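Local structure of protein VPX (Simian immunodeficiency virus, 4CC9) at residues Trp31-Val36 / Lys75-Leu79; Ile39-Ala43 / Tyr78-Gln83. The protein redirects the host CUL4A-DDB1 ubiquitin ligase, through direct binding of DCAF-1, so that SAMHD1 is degraded by the proteasome, and helps the virus infect non-dividing cells. All coordinates share one frame; numbering follows the deposited sequence.

Contact 1. Residues Trp31-Val36 / Lys75-Leu79; sequences WLDRTV and KYRYL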
loop_
_atom_site.group_PDB
_atom_site.type_symbol
_atom_site.label_atom_id
_atom_site.label_comp_id
_atom_site.label_asym_id
_atom_site.label_seq_id
_atom_site.Cartn_x
_atom_site.Cartn_y
_atom_site.Cartn_z
ATOM N N TRP B 31 -13.650 17.693 8.122
ATOM C CA TRP B 31 -12.733 16.565 7.961
ATOM C C TRP B 31 -11.375 16.907 8.573
ATOM O O TRP B 31 -10.781 16.084 9.269
ATOM C CB TRP B 31 -12.535 16.190 6.486
ATOM C CG TRP B 31 -11.327 15.293 6.296
ATOM C CD1 TRP B 31 -11.264 13.952 6.533
ATOM C CD2 TRP B 31 -10.006 15.690 5.876
ATOM N NE1 TRP B 31 -9.992 13.486 6.269
ATOM C CE2 TRP B 31 -9.204 14.529 5.863
ATOM C CE3 TRP B 31 -9.436 16.904 5.498
ATOM C CZ2 TRP B 31 -7.858 14.553 5.492
ATOM C CZ3 TRP B 31 -8.096 16.925 5.133
ATOM C CH2 TRP B 31 -7.322 15.758 5.142
ATOM N N LEU B 32 -10.887 18.119 8.316
ATOM C CA LEU B 32 -9.557 18.476 8.796
ATOM C C LEU B 32 -9.530 18.540 10.311
ATOM O O LEU B 32 -8.625 17.983 10.927
ATOM C CB LEU B 32 -9.054 19.774 8.175
ATOM C CG LEU B 32 -7.769 20.355 8.790
ATOM C CD1 LEU B 32 -6.587 19.392 8.667
ATOM C CD2 LEU B 32 -7.418 21.710 8.163
ATOM N N ASP B 33 -10.537 19.177 10.910
ATOM C CA ASP B 33 -10.589 19.314 12.364
ATOM C C ASP B 33 -10.739 17.969 13.054
ATOM O O ASP B 33 -10.026 17.658 14.010
ATOM C CB ASP B 33 -11.741 20.225 12.771
ATOM C CG ASP B 33 -11.440 21.696 12.514
ATOM O OD1 ASP B 33 -10.280 22.109 12.744
ATOM O OD2 ASP B 33 -12.356 22.432 12.078
ATOM N N ARG B 34 -11.668 17.163 12.553
ATOM C CA ARG B 34 -11.945 15.874 13.160
ATOM C C ARG B 34 -10.753 14.926 13.042
ATOM O O ARG B 34 -10.407 14.261 14.022
ATOM C CB ARG B 34 -13.217 15.263 12.562
ATOM C CG ARG B 34 -13.748 14.063 13.322
ATOM N N THR B 35 -10.097 14.892 11.874
ATOM C CA THR B 35 -8.993 13.940 11.650
ATOM C C THR B 35 -7.730 14.236 12.480
ATOM O O THR B 35 -7.057 13.301 12.942
ATOM C CB THR B 35 -8.604 13.825 10.141
ATOM O OG1 THR B 35 -9.760 13.508 9.355
ATOM C CG2 THR B 35 -7.561 12.726 9.926
ATOM N N VAL B 36 -7.397 15.518 12.666
ATOM C CA VAL B 36 -6.202 15.857 13.450
ATOM C C VAL B 36 -6.376 15.394 14.898
ATOM O O VAL B 36 -5.443 14.839 15.504
ATOM C CB VAL B 36 -5.774 17.365 13.333
ATOM C CG1 VAL B 36 -6.956 18.280 13.434
ATOM C CG2 VAL B 36 -4.760 17.737 14.417
ATOM N N LYS B 75 -2.350 23.106 10.280
ATOM C CA LYS B 75 -2.810 21.798 10.730
ATOM C C LYS B 75 -2.615 20.741 9.649
ATOM O O LYS B 75 -2.289 19.590 9.955
ATOM C CB LYS B 75 -4.271 21.850 11.139
ATOM C CG LYS B 75 -4.513 22.593 12.431
ATOM C CD LYS B 75 -5.996 22.854 12.575
ATOM C CE LYS B 75 -6.598 21.998 13.638
ATOM N NZ LYS B 75 -8.067 22.161 13.611
ATOM N N TYR B 76 -2.782 21.138 8.388
ATOM C CA TYR B 76 -2.696 20.184 7.291
ATOM C C TYR B 76 -1.264 19.683 7.050
ATOM O O TYR B 76 -1.051 18.468 6.871
ATOM C CB TYR B 76 -3.291 20.783 6.020
ATOM C CG TYR B 76 -3.243 19.854 4.829
ATOM C CD1 TYR B 76 -4.223 18.892 4.635
ATOM C CD2 TYR B 76 -2.214 19.943 3.896
ATOM C CE1 TYR B 76 -4.176 18.039 3.539
ATOM C CE2 TYR B 76 -2.160 19.094 2.798
ATOM C CZ TYR B 76 -3.142 18.150 2.620
ATOM O OH TYR B 76 -3.082 17.313 1.525
ATOM N N ARG B 77 -0.282 20.595 7.040
ATOM C CA ARG B 77 1.119 20.154 6.932
ATOM C C ARG B 77 1.481 19.232 8.101
ATOM O O ARG B 77 2.223 18.261 7.939
ATOM C CB ARG B 77 2.101 21.332 6.867
ATOM C CG ARG B 77 1.888 22.255 5.657
ATOM C CD ARG B 77 2.049 21.506 4.333
ATOM N NE ARG B 77 3.368 20.893 4.256
ATOM C CZ ARG B 77 4.444 21.464 3.714
ATOM N NH1 ARG B 77 4.361 22.676 3.166
ATOM N NH2 ARG B 77 5.614 20.816 3.718
ATOM N N TYR B 78 0.938 19.522 9.277
ATOM C CA TYR B 78 1.233 18.699 10.438
ATOM C C TYR B 78 0.628 17.293 10.282
ATOM O O TYR B 78 1.293 16.294 10.558
ATOM C CB TYR B 78 0.735 19.380 11.726
ATOM C CG TYR B 78 0.647 18.437 12.907
ATOM C CD1 TYR B 78 1.780 18.115 13.645
ATOM C CD2 TYR B 78 -0.565 17.872 13.286
ATOM C CE1 TYR B 78 1.709 17.251 14.738
ATOM C CE2 TYR B 78 -0.646 17.010 14.374
ATOM C CZ TYR B 78 0.502 16.706 15.088
ATOM O OH TYR B 78 0.448 15.859 16.158
ATOM N N LEU B 79 -0.632 17.224 9.855
ATOM C CA LEU B 79 -1.306 15.939 9.663
ATOM C C LEU B 79 -0.532 15.051 8.687
ATOM O O LEU B 79 -0.326 13.864 8.959
ATOM C CB LEU B 79 -2.754 16.144 9.174
ATOM C CG LEU B 79 -3.595 14.901 8.881
ATOM C CD1 LEU B 79 -3.741 14.038 10.118
ATOM C CD2 LEU B 79 -4.968 15.275 8.341
#

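Contact 2. Residues Ile39-Ala43 / Tyr78-Gln83; sequences INRAA and YLCLIQ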
loop_
_atom_site.group_PDB
_atom_site.type_symbol
_atom_site.label_atom_id
_atom_site.label_comp_id
_atom_site.label_asym_id
_atom_site.label_seq_id
_atom_site.Cartn_x
_atom_site.Cartn_y
_atom_site.Cartn_z
ATOM N N ILE B 39 -6.184 11.435 14.818
ATOM C CA ILE B 39 -4.842 10.886 14.626
ATOM C C ILE B 39 -3.993 11.027 15.892
ATOM O O ILE B 39 -3.232 10.115 16.237
ATOM C CB ILE B 39 -4.125 11.421 13.343
ATOM C CG1 ILE B 39 -2.973 10.488 12.936
ATOM C CG2 ILE B 39 -3.608 12.841 13.532
ATOM C CD1 ILE B 39 -2.399 10.785 11.534
ATOM N N ASN B 40 -4.146 12.142 16.605
ATOM C CA ASN B 40 -3.410 12.327 17.859
ATOM C C ASN B 40 -3.778 11.282 18.924
ATOM O O ASN B 40 -2.901 10.675 19.536
ATOM C CB ASN B 40 -3.561 13.764 18.395
ATOM C CG ASN B 40 -2.809 14.781 17.557
ATOM O OD1 ASN B 40 -1.884 14.434 16.816
ATOM N ND2 ASN B 40 -3.188 16.044 17.679
ATOM N N ARG B 41 -5.071 11.059 19.130
ATOM C CA ARG B 41 -5.510 10.051 20.087
ATOM C C ARG B 41 -5.040 8.650 19.711
ATOM O O ARG B 41 -4.714 7.844 20.585
ATOM C CB ARG B 41 -7.028 10.073 20.232
ATOM C CG ARG B 41 -7.546 11.362 20.859
ATOM C CD ARG B 41 -8.979 11.221 21.334
ATOM N NE ARG B 41 -9.681 12.494 21.221
ATOM C CZ ARG B 41 -10.489 12.807 20.212
ATOM N NH1 ARG B 41 -10.712 11.928 19.244
ATOM N NH2 ARG B 41 -11.083 13.994 20.173
ATOM N N ALA B 42 -4.991 8.360 18.414
ATOM C CA ALA B 42 -4.517 7.051 17.963
ATOM C C ALA B 42 -3.004 6.915 18.120
ATOM O O ALA B 42 -2.506 5.887 18.606
ATOM C CB ALA B 42 -4.924 6.804 16.523
ATOM N N ALA B 43 -2.278 7.963 17.729
ATOM C CA ALA B 43 -0.817 7.903 17.683
ATOM C C ALA B 43 -0.145 7.762 19.046
ATOM O O ALA B 43 0.969 7.244 19.124
ATOM C CB ALA B 43 -0.250 9.102 16.947
ATOM N N TYR B 78 0.938 19.522 9.277
ATOM C CA TYR B 78 1.233 18.699 10.438
ATOM C C TYR B 78 0.628 17.293 10.282
ATOM O O TYR B 78 1.293 16.294 10.558
ATOM C CB TYR B 78 0.735 19.380 11.726
ATOM C CG TYR B 78 0.647 18.437 12.907
ATOM C CD1 TYR B 78 1.780 18.115 13.645
ATOM C CD2 TYR B 78 -0.565 17.872 13.286
ATOM C CE1 TYR B 78 1.709 17.251 14.738
ATOM C CE2 TYR B 78 -0.646 17.010 14.374
ATOM C CZ TYR B 78 0.502 16.706 15.088
ATOM O OH TYR B 78 0.448 15.859 16.158
ATOM N N LEU B 79 -0.632 17.224 9.855
ATOM C CA LEU B 79 -1.306 15.939 9.663
ATOM C C LEU B 79 -0.532 15.051 8.687
ATOM O O LEU B 79 -0.326 13.864 8.959
ATOM C CB LEU B 79 -2.754 16.144 9.174
ATOM C CG LEU B 79 -3.595 14.901 8.881
ATOM C CD1 LEU B 79 -3.741 14.038 10.118
ATOM C CD2 LEU B 79 -4.968 15.275 8.341
ATOM N N CYS B 80 -0.082 15.620 7.568
ATOM C CA CYS B 80 0.631 14.815 6.573
ATOM C C CYS B 80 1.901 14.185 7.157
ATOM O O CYS B 80 2.222 13.031 6.852
ATOM C CB CYS B 80 0.920 15.623 5.295
ATOM S SG CYS B 80 -0.597 16.095 4.336
ATOM N N LEU B 81 2.597 14.920 8.022
ATOM C CA LEU B 81 3.796 14.379 8.684
ATOM C C LEU B 81 3.474 13.232 9.640
ATOM O O LEU B 81 4.203 12.236 9.683
ATOM C CB LEU B 81 4.542 15.471 9.447
ATOM C CG LEU B 81 5.291 16.487 8.590
ATOM C CD1 LEU B 81 5.759 17.644 9.454
ATOM C CD2 LEU B 81 6.480 15.824 7.870
ATOM N N ILE B 82 2.394 13.370 10.412
ATOM C CA ILE B 82 2.016 12.308 11.342
ATOM C C ILE B 82 1.491 11.084 10.589
ATOM O O ILE B 82 1.763 9.941 11.000
ATOM C CB ILE B 82 0.991 12.771 12.392
ATOM C CG1 ILE B 82 1.539 13.985 13.153
ATOM C CG2 ILE B 82 0.709 11.654 13.388
ATOM C CD1 ILE B 82 2.912 13.727 13.795
ATOM N N GLN B 83 0.767 11.310 9.484
ATOM C CA GLN B 83 0.266 10.183 8.694
ATOM C C GLN B 83 1.463 9.377 8.178
ATOM O O GLN B 83 1.413 8.145 8.158
ATOM C CB GLN B 83 -0.638 10.640 7.535
ATOM C CG GLN B 83 -1.960 11.328 7.932
ATOM C CD GLN B 83 -3.122 10.363 8.193
ATOM O OE1 GLN B 83 -2.935 9.231 8.653
ATOM N NE2 GLN B 83 -4.337 10.832 7.925
#

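Contact 1. Residues Trp31-Val36 / Lys75-Leu79
Helices 25-43 and 71-91 of the three-helix Vpx core pack here through Leu32, Val36 and Leu79, with their local axes 10.5 Å apart and inclined at 44°. Leu79 is at the centre of the apolar contacts. Leu79 CD2 lies 4.0 Å from Thr35 CG2 and also meets the six-membered ring of Trp31 near CH2, while Leu32 CD1 comes within 4.4 Å of Leu79 CD2. Branched aliphatic residues suit this buried place, since each offers methyls to several neighbours at once. The Trp31 and Tyr76 rings meet by their edges, Trp31 CH2 against Tyr76 CE1 at 4.2 Å. With CG anti to the backbone N (chi1 165°), the indole lies alongside the next turn of its own helix, and Thr35 CB is over one face, toward the rim. The polar ends of both aromatics are used elsewhere: Trp31 NE1 bonds a polar side chain, and Tyr76 OH an acidic one, of another protein chain.

Val36 faces two ways. Val36 CG1 rests 3.7 Å from Lys75 CE, and Val36 CG2 approaches the edge of the Tyr78 ring, 4.2 Å from Tyr78 CE2. Lys75 thus lays its aliphatic chain across Val36 and bends toward Asp33, with which it forms a salt bridge at the partly exposed margin, although the placement of both charged ends is less certain. The first and third helices are thereby packed around a shared apolar core, as in the three-helix Vpr/Vpx fold.

Contact 2. Residues Ile39-Ala43 / Tyr78-Gln83
Ile39 drives into helix 71-91 between Leu79, Ile82 and Gln83, and this is the tightly packed part of the contact. Ile39 CG2 sits 3.6 Å from Leu79 CD1, and Ile39 CD1 lies among Leu79, Ile82 and Gln83, 3.7 Å from Ile82 CG2. Its reach comes from an extended chain, CG1 being anti to the backbone N and CD1 carrying on in the same sense. A beta-branched residue suits the place because it can fill two directions from one position. Gln83 CD is 3.4 Å from Ile39 CD1, so the methyl rests against the amide group, whose polar atoms are engaged by another protein chain: OE1 bonds an aromatic side chain and NE2 a backbone.

The packing thins toward the end of helix 25-43. There Ala43 CB lies 4.5 Å from Ile82 CG2, and Ala43 also touches Ile52 of helix 49-66. On the partly exposed flank, apolar packing gives way to a polar link: Tyr78 OH donates to Asn40 OD1 at 2.8 Å. The C=O...donor angle is 128°, and the donor is tilted 26° from the carbonyl plane. Asn40 OD1 meets the ring at its edge, in the ring plane, and the amide is turned 64° from that plane. Ile82 CG1 sits over one face of the Tyr78 ring, toward its rim, and Trp56 packs edge-to-face with the same ring.

Tyrosine therefore serves both environments, giving its ring to the hydrophobic interior while its hydroxyl is satisfied by Asn40. The chemistry implies a division of labour: close methyl contacts, centred on Ile39, join the helices, one directed bond anchors the hydroxyl end of Tyr78, and the neighbours packed on its ring can restrict its turning.

Contacts 1 and 2 are successive patches of one interface between helix 25-43 and helix 71-91, their centres about 8 Å apart. Both helices run from contact 1 to contact 2 in the same N-to-C sense, with helix 49-66 intervening in the chain. Tyr78 and Leu79 belong to both patches, and Thr35 CG2 also packs against Gln83 NE2 at 4.2 Å, so the seam is continuous. Contact 1 lies away from the metal, whereas contact 2 leads toward the zinc site of His46, His89, Cys94 and Cys96; the Ala43 side chain is about 9 Å from the ion. Residues of the same seam also touch other protein chains of the complex, so core and binding surface lie close together.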